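Local coordinates for SusD homolog (Bacteroides thetaiotaomicron VPI-5482, PDB 3FDH), which probably binds sugars at the outer surface of the outer membrane for uptake, as a SusD/RagB-family lipoprotein, at residues A[333-345]-A[356-368]. Sequence-based numbering, arbitrary orientation.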
HETATM    1  N   MSE A 333      -2.221  -5.778  -4.474  1.00 29.68           N
HETATM    2  CA  MSE A 333      -0.898  -5.783  -5.088  1.00 28.97           C
HETATM    3  C   MSE A 333      -1.060  -5.603  -6.561  1.00 29.30           C
HETATM    4  O   MSE A 333      -1.767  -6.386  -7.223  1.00 27.99           O
HETATM    5  CB  MSE A 333      -0.079  -7.030  -4.733  1.00 31.24           C
HETATM    6  CG  MSE A 333       1.428  -6.824  -5.075  1.00 31.16           C
HETATM    7 SE   MSE A 333       2.511  -8.440  -5.022  0.75 22.98          SE
HETATM    8  CE  MSE A 333       4.043  -7.695  -5.945  1.00 23.61           C
ATOM      9  N   SER A 334      -0.440  -4.526  -7.050  1.00 29.08           N
ATOM     10  CA  SER A 334      -0.537  -4.147  -8.457  1.00 28.15           C
ATOM     11  C   SER A 334       0.479  -4.776  -9.384  1.00 28.99           C
ATOM     12  O   SER A 334       1.564  -5.217  -9.001  1.00 29.40           O
ATOM     13  CB  SER A 334      -0.474  -2.648  -8.594  1.00 28.04           C
ATOM     14  OG  SER A 334       0.797  -2.159  -8.210  1.00 26.77           O
ATOM     15  N   TYR A 335       0.081  -4.812 -10.657  1.00 27.56           N
ATOM     16  CA  TYR A 335       0.975  -5.281 -11.669  1.00 28.22           C
ATOM     17  C   TYR A 335       2.170  -4.349 -11.744  1.00 26.71           C
ATOM     18  O   TYR A 335       3.314  -4.793 -11.868  1.00 25.61           O
ATOM     19  CB  TYR A 335       0.277  -5.359 -13.015  1.00 27.47           C
ATOM     20  CG  TYR A 335       1.177  -5.688 -14.195  1.00 28.07           C
ATOM     21  CD1 TYR A 335       1.815  -6.909 -14.316  1.00 27.63           C
ATOM     22  CD2 TYR A 335       1.357  -4.761 -15.225  1.00 28.29           C
ATOM     23  CE1 TYR A 335       2.639  -7.173 -15.399  1.00 28.76           C
ATOM     24  CE2 TYR A 335       2.146  -5.037 -16.318  1.00 31.45           C
ATOM     25  CZ  TYR A 335       2.781  -6.227 -16.407  1.00 34.77           C
ATOM     26  OH  TYR A 335       3.550  -6.468 -17.534  1.00 30.87           O
ATOM     27  N   HIS A 336       1.920  -3.051 -11.590  1.00 27.68           N
ATOM     28  CA  HIS A 336       3.023  -2.080 -11.684  1.00 27.95           C
ATOM     29  C   HIS A 336       4.003  -2.313 -10.562  1.00 29.51           C
ATOM     30  O   HIS A 336       5.201  -2.258 -10.788  1.00 27.86           O
ATOM     31  CB  HIS A 336       2.630  -0.577 -11.837  1.00 30.05           C
ATOM     32  CG  HIS A 336       1.625  -0.074 -10.858  1.00 26.90           C
ATOM     33  ND1 HIS A 336       0.259  -0.212 -11.059  1.00 29.00           N
ATOM     34  CD2 HIS A 336       1.779   0.605  -9.692  1.00 29.46           C
ATOM     35  CE1 HIS A 336      -0.376   0.345 -10.037  1.00 32.31           C
ATOM     36  NE2 HIS A 336       0.525   0.825  -9.186  1.00 27.91           N
ATOM     37  N   GLU A 337       3.493  -2.576  -9.365  1.00 29.98           N
ATOM     38  CA  GLU A 337       4.390  -2.846  -8.232  1.00 29.53           C
ATOM     39  C   GLU A 337       5.264  -4.053  -8.557  1.00 29.93           C
ATOM     40  O   GLU A 337       6.463  -4.082  -8.286  1.00 31.55           O
ATOM     41  CB  GLU A 337       3.650  -3.113  -6.907  1.00 30.06           C
ATOM     42  CG  GLU A 337       4.612  -3.556  -5.850  1.00 29.18           C
ATOM     43  CD  GLU A 337       3.997  -4.005  -4.537  1.00 32.03           C
ATOM     44  OE1 GLU A 337       2.803  -3.768  -4.234  1.00 32.28           O
ATOM     45  OE2 GLU A 337       4.729  -4.672  -3.814  1.00 30.53           O
ATOM     46  N   LEU A 338       4.671  -5.047  -9.176  1.00 30.20           N
ATOM     47  CA  LEU A 338       5.431  -6.273  -9.473  1.00 29.89           C
ATOM     48  C   LEU A 338       6.541  -5.978 -10.492  1.00 29.18           C
ATOM     49  O   LEU A 338       7.650  -6.516 -10.448  1.00 29.74           O
ATOM     50  CB  LEU A 338       4.490  -7.369  -9.985  1.00 29.26           C
ATOM     51  CG  LEU A 338       5.099  -8.746 -10.164  1.00 25.39           C
ATOM     52  CD1 LEU A 338       5.305  -9.406  -8.825  1.00 28.18           C
ATOM     53  CD2 LEU A 338       4.185  -9.580 -11.111  1.00 27.83           C
HETATM   54  N   MSE A 339       6.242  -5.093 -11.401  1.00 28.90           N
HETATM   55  CA  MSE A 339       7.230  -4.746 -12.451  1.00 31.32           C
HETATM   56  C   MSE A 339       8.339  -3.885 -11.895  1.00 30.45           C
HETATM   57  O   MSE A 339       9.470  -3.924 -12.397  1.00 29.36           O
HETATM   58  CB  MSE A 339       6.571  -4.084 -13.674  1.00 30.91           C
HETATM   59  CG  MSE A 339       5.609  -5.020 -14.448  1.00 27.98           C
HETATM   60 SE   MSE A 339       6.454  -6.648 -15.101  0.75 26.11          SE
HETATM   61  CE  MSE A 339       6.134  -7.846 -13.753  1.00 25.06           C
ATOM     62  N   PHE A 340       8.007  -3.128 -10.853  1.00 28.80           N
ATOM     63  CA  PHE A 340       8.984  -2.291 -10.148  1.00 28.98           C
ATOM     64  C   PHE A 340       9.886  -3.168  -9.296  1.00 29.01           C
ATOM     65  O   PHE A 340      11.064  -2.862  -9.061  1.00 29.05           O
ATOM     66  CB  PHE A 340       8.331  -1.192  -9.313  1.00 28.94           C
ATOM     67  CG  PHE A 340       7.875  -0.002 -10.111  1.00 27.64           C
ATOM     68  CD1 PHE A 340       8.808   0.834 -10.740  1.00 29.22           C
ATOM     69  CD2 PHE A 340       6.535   0.313 -10.210  1.00 27.60           C
ATOM     70  CE1 PHE A 340       8.410   1.925 -11.498  1.00 26.42           C
ATOM     71  CE2 PHE A 340       6.131   1.403 -10.978  1.00 25.51           C
ATOM     72  CZ  PHE A 340       7.090   2.227 -11.601  1.00 30.90           C
ATOM     73  N   LEU A 341       9.334  -4.285  -8.849  1.00 27.05           N
ATOM     74  CA  LEU A 341      10.129  -5.242  -8.084  1.00 27.17           C
ATOM     75  C   LEU A 341      11.101  -5.902  -9.014  1.00 28.95           C
ATOM     76  O   LEU A 341      12.276  -6.119  -8.710  1.00 30.09           O
ATOM     77  CB  LEU A 341       9.256  -6.270  -7.365  1.00 25.40           C
ATOM     78  CG  LEU A 341       8.615  -5.821  -6.057  1.00 28.46           C
ATOM     79  CD1 LEU A 341       7.442  -6.717  -5.623  1.00 27.19           C
ATOM     80  CD2 LEU A 341       9.715  -5.752  -5.018  1.00 30.11           C
ATOM     81  N   LYS A 342      10.596  -6.237 -10.179  1.00 29.05           N
ATOM     82  CA  LYS A 342      11.413  -6.900 -11.220  1.00 30.20           C
ATOM     83  C   LYS A 342      12.571  -5.982 -11.638  1.00 30.76           C
ATOM     84  O   LYS A 342      13.728  -6.374 -11.718  1.00 31.58           O
ATOM     85  CB  LYS A 342      10.566  -7.164 -12.438  1.00 29.27           C
ATOM     86  CG  LYS A 342      11.286  -7.968 -13.554  1.00 32.56           C
ATOM     87  CD  LYS A 342      10.358  -8.346 -14.683  1.00 31.54           C
ATOM     88  CE  LYS A 342      11.127  -9.034 -15.785  1.00 35.97           C
ATOM     89  NZ  LYS A 342      10.265  -9.525 -16.915  1.00 36.99           N
ATOM     90  N   ALA A 343      12.217  -4.739 -11.894  1.00 28.69           N
ATOM     91  CA  ALA A 343      13.200  -3.695 -12.251  1.00 27.09           C
ATOM     92  C   ALA A 343      14.223  -3.469 -11.124  1.00 28.78           C
ATOM     93  O   ALA A 343      15.432  -3.357 -11.372  1.00 30.07           O
ATOM     94  CB  ALA A 343      12.474  -2.366 -12.623  1.00 26.71           C
ATOM     95  N   GLU A 344      13.747  -3.412  -9.897  1.00 29.36           N
ATOM     96  CA  GLU A 344      14.641  -3.174  -8.763  1.00 27.70           C
ATOM     97  C   GLU A 344      15.634  -4.354  -8.635  1.00 28.89           C
ATOM     98  O   GLU A 344      16.840  -4.202  -8.367  1.00 26.80           O
ATOM     99  CB  GLU A 344      13.889  -3.026  -7.451  1.00 29.15           C
ATOM    100  CG  GLU A 344      14.848  -2.794  -6.317  1.00 26.03           C
ATOM    101  CD  GLU A 344      14.210  -2.652  -5.002  1.00 31.19           C
ATOM    102  OE1 GLU A 344      12.942  -2.806  -4.929  1.00 29.22           O
ATOM    103  OE2 GLU A 344      14.989  -2.301  -4.065  1.00 31.45           O
ATOM    104  N   ALA A 345      15.096  -5.549  -8.808  1.00 27.37           N
ATOM    105  CA  ALA A 345      15.938  -6.751  -8.717  1.00 27.76           C
ATOM    106  C   ALA A 345      17.031  -6.723  -9.775  1.00 28.88           C
ATOM    107  O   ALA A 345      18.197  -6.994  -9.496  1.00 29.41           O
ATOM    108  CB  ALA A 345      15.082  -8.048  -8.826  1.00 25.97           C
ATOM    109  N   ALA A 356      11.734  -3.587 -18.146  1.00 29.78           N
ATOM    110  CA  ALA A 356      10.938  -3.843 -16.955  1.00 30.26           C
ATOM    111  C   ALA A 356      10.412  -2.524 -16.407  1.00 29.61           C
ATOM    112  O   ALA A 356       9.249  -2.399 -16.042  1.00 28.23           O
ATOM    113  CB  ALA A 356      11.749  -4.586 -15.894  1.00 29.26           C
ATOM    114  N   LEU A 357      11.297  -1.544 -16.349  1.00 30.21           N
ATOM    115  CA  LEU A 357      10.933  -0.242 -15.818  1.00 30.21           C
ATOM    116  C   LEU A 357       9.884   0.399 -16.696  1.00 29.45           C
ATOM    117  O   LEU A 357       8.962   1.042 -16.214  1.00 29.03           O
ATOM    118  CB  LEU A 357      12.154   0.688 -15.705  1.00 31.45           C
ATOM    119  CG  LEU A 357      11.898   2.051 -15.047  1.00 27.66           C
ATOM    120  CD1 LEU A 357      11.423   2.001 -13.552  1.00 28.49           C
ATOM    121  CD2 LEU A 357      13.196   2.919 -15.149  1.00 30.19           C
ATOM    122  N   LYS A 358       9.991   0.194 -17.996  1.00 30.74           N
ATOM    123  CA  LYS A 358       9.027   0.840 -18.889  1.00 30.91           C
ATOM    124  C   LYS A 358       7.650   0.250 -18.651  1.00 30.64           C
ATOM    125  O   LYS A 358       6.626   0.938 -18.630  1.00 28.04           O
ATOM    126  CB  LYS A 358       9.401   0.701 -20.357  1.00 31.93           C
ATOM    127  CG  LYS A 358       8.407   1.392 -21.281  1.00 29.70           C
ATOM    128  CD  LYS A 358       8.842   1.350 -22.721  1.00 31.23           C
ATOM    129  CE  LYS A 358       7.978   2.263 -23.586  1.00 30.90           C
ATOM    130  NZ  LYS A 358       8.352   2.300 -25.044  1.00 35.42           N
ATOM    131  N   GLU A 359       7.637  -1.049 -18.482  1.00 31.63           N
ATOM    132  CA  GLU A 359       6.385  -1.769 -18.276  1.00 32.03           C
ATOM    133  C   GLU A 359       5.725  -1.275 -16.994  1.00 30.47           C
ATOM    134  O   GLU A 359       4.494  -1.059 -16.928  1.00 28.27           O
ATOM    135  CB  GLU A 359       6.658  -3.272 -18.201  1.00 32.50           C
ATOM    136  CG  GLU A 359       5.445  -4.151 -18.089  1.00 35.65           C
ATOM    137  CD  GLU A 359       4.684  -4.304 -19.390  1.00 40.63           C
ATOM    138  OE1 GLU A 359       5.147  -3.754 -20.410  1.00 41.51           O
ATOM    139  OE2 GLU A 359       3.600  -4.933 -19.383  1.00 36.97           O
ATOM    140  N   ALA A 360       6.564  -1.003 -15.998  1.00 29.74           N
ATOM    141  CA  ALA A 360       6.103  -0.564 -14.685  1.00 28.46           C
ATOM    142  C   ALA A 360       5.569   0.877 -14.718  1.00 29.93           C
ATOM    143  O   ALA A 360       4.509   1.179 -14.209  1.00 27.70           O
ATOM    144  CB  ALA A 360       7.253  -0.686 -13.644  1.00 26.95           C
ATOM    145  N   VAL A 361       6.310   1.746 -15.375  1.00 29.20           N
ATOM    146  CA  VAL A 361       5.920   3.163 -15.521  1.00 30.26           C
ATOM    147  C   VAL A 361       4.629   3.289 -16.329  1.00 30.41           C
ATOM    148  O   VAL A 361       3.717   4.029 -15.942  1.00 31.30           O
ATOM    149  CB  VAL A 361       7.034   4.021 -16.236  1.00 30.52           C
ATOM    150  CG1 VAL A 361       6.542   5.415 -16.564  1.00 30.44           C
ATOM    151  CG2 VAL A 361       8.289   4.045 -15.392  1.00 25.10           C
ATOM    152  N   VAL A 362       4.541   2.572 -17.436  1.00 29.39           N
ATOM    153  CA  VAL A 362       3.346   2.642 -18.273  1.00 29.58           C
ATOM    154  C   VAL A 362       2.151   2.108 -17.462  1.00 31.09           C
ATOM    155  O   VAL A 362       1.132   2.770 -17.370  1.00 31.46           O
ATOM    156  CB  VAL A 362       3.516   1.896 -19.635  1.00 31.02           C
ATOM    157  CG1 VAL A 362       2.191   1.790 -20.410  1.00 27.07           C
ATOM    158  CG2 VAL A 362       4.592   2.591 -20.512  1.00 29.64           C
ATOM    159  N   ALA A 363       2.283   0.934 -16.855  1.00 30.03           N
ATOM    160  CA  ALA A 363       1.167   0.386 -16.062  1.00 30.40           C
ATOM    161  C   ALA A 363       0.756   1.374 -14.967  1.00 29.57           C
ATOM    162  O   ALA A 363      -0.411   1.544 -14.670  1.00 30.26           O
ATOM    163  CB  ALA A 363       1.528  -0.973 -15.412  1.00 30.00           C
ATOM    164  N   GLY A 364       1.729   1.993 -14.327  1.00 27.89           N
ATOM    165  CA  GLY A 364       1.420   2.931 -13.225  1.00 29.99           C
ATOM    166  C   GLY A 364       0.625   4.128 -13.711  1.00 29.98           C
ATOM    167  O   GLY A 364      -0.274   4.618 -13.044  1.00 29.14           O
ATOM    168  N   LEU A 365       0.998   4.595 -14.890  1.00 27.97           N
ATOM    169  CA  LEU A 365       0.329   5.730 -15.514  1.00 29.42           C
ATOM    170  C   LEU A 365      -1.094   5.362 -15.914  1.00 31.11           C
ATOM    171  O   LEU A 365      -2.004   6.175 -15.812  1.00 31.32           O
ATOM    172  CB  LEU A 365       1.107   6.259 -16.737  1.00 28.55           C
ATOM    173  CG  LEU A 365       2.185   7.290 -16.382  1.00 23.42           C
ATOM    174  CD1 LEU A 365       3.274   7.470 -17.472  1.00 29.89           C
ATOM    175  CD2 LEU A 365       1.517   8.646 -16.060  1.00 19.01           C
ATOM    176  N   LEU A 366      -1.279   4.137 -16.388  1.00 30.30           N
ATOM    177  CA  LEU A 366      -2.616   3.709 -16.881  1.00 30.51           C
ATOM    178  C   LEU A 366      -3.550   3.522 -15.672  1.00 30.54           C
ATOM    179  O   LEU A 366      -4.741   3.819 -15.741  1.00 29.63           O
ATOM    180  CB  LEU A 366      -2.540   2.458 -17.780  1.00 29.81           C
ATOM    181  CG  LEU A 366      -1.849   2.643 -19.116  1.00 33.83           C
ATOM    182  CD1 LEU A 366      -1.946   1.367 -19.985  1.00 34.24           C
ATOM    183  CD2 LEU A 366      -2.494   3.800 -19.838  1.00 32.82           C
ATOM    184  N   ASN A 367      -2.976   3.148 -14.535  1.00 28.53           N
ATOM    185  CA  ASN A 367      -3.774   2.943 -13.327  1.00 30.63           C
ATOM    186  C   ASN A 367      -4.179   4.316 -12.786  1.00 31.17           C
ATOM    187  O   ASN A 367      -5.268   4.509 -12.277  1.00 30.08           O
ATOM    188  CB  ASN A 367      -2.985   2.171 -12.271  1.00 29.39           C
ATOM    189  CG  ASN A 367      -3.727   2.025 -10.975  1.00 32.44           C
ATOM    190  OD1 ASN A 367      -4.809   1.428 -10.920  1.00 30.30           O
ATOM    191  ND2 ASN A 367      -3.156   2.600  -9.908  1.00 25.04           N
ATOM    192  N   ALA A 368      -3.250   5.254 -12.914  1.00 30.06           N
ATOM    193  CA  ALA A 368      -3.469   6.633 -12.490  1.00 30.66           C
ATOM    194  C   ALA A 368      -4.588   7.249 -13.298  1.00 29.31           C
ATOM    195  O   ALA A 368      -5.491   7.898 -12.780  1.00 27.76           O
ATOM    196  CB  ALA A 368      -2.186   7.453 -12.675  1.00 29.74           C
TER
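His336 and Ala360 face each other in an antiparallel helix pair, with CA atoms 4.6 Å apart. The segment axes, 335-345 and 356-368, approach to 7.9 Å at 158°. Ala356, Ala360, Ala363 and Gly364 give the second helix a small-residue surface, which is consistent with the close spacing. Two such helices joined by a short turn form a helical hairpin, consistent with the TPR-like helical framework of SusD proteins.

His336 is a knob among Ala360, Ala363, Gly364 and Asn367. With chi1 at 50° the ring runs from Ala360 toward Gly364 and Asn367. Gly364 CA lies over one ring face, and Ser334 OG covers the opposite face. Asn367 ND2 comes to 3.6 Å from His336 CE1, but hydrogen-bonds to Ser428. Phe340 lays a ring face on Ala360 CB, a CH-pi contact 3.3 Å from the centroid and almost on the normal. Leu357 CD1 reaches Phe340 CE1 at 3.6 Å. Met339 CB presses on Ala360 CB at 3.5 Å, tighter than usual. On the other flank, Tyr335 OH donates a hydrogen bond to Glu359 OE2; the modelled 2.4 Å is very short, so the exact length is doubtful. OE2 lies at the ring edge, in its plane, while the carboxylate is turned 89° from the ring. Near the turn, Ala343 CB packs on Ala356 CB.

Ser334 OG caps helix 335-348 by accepting from Glu337 N. Glu430 hydrogen-bonds to both Ser334 OG and His336 NE2, through its two carboxylate oxygens. Just before the helix, Met333 pairs by backbone hydrogen bonds with Ala238 of strand 238-240. Helix 412-423 packs against Phe340, helix 216-228 against Met339, and helix 191-208 against Leu341.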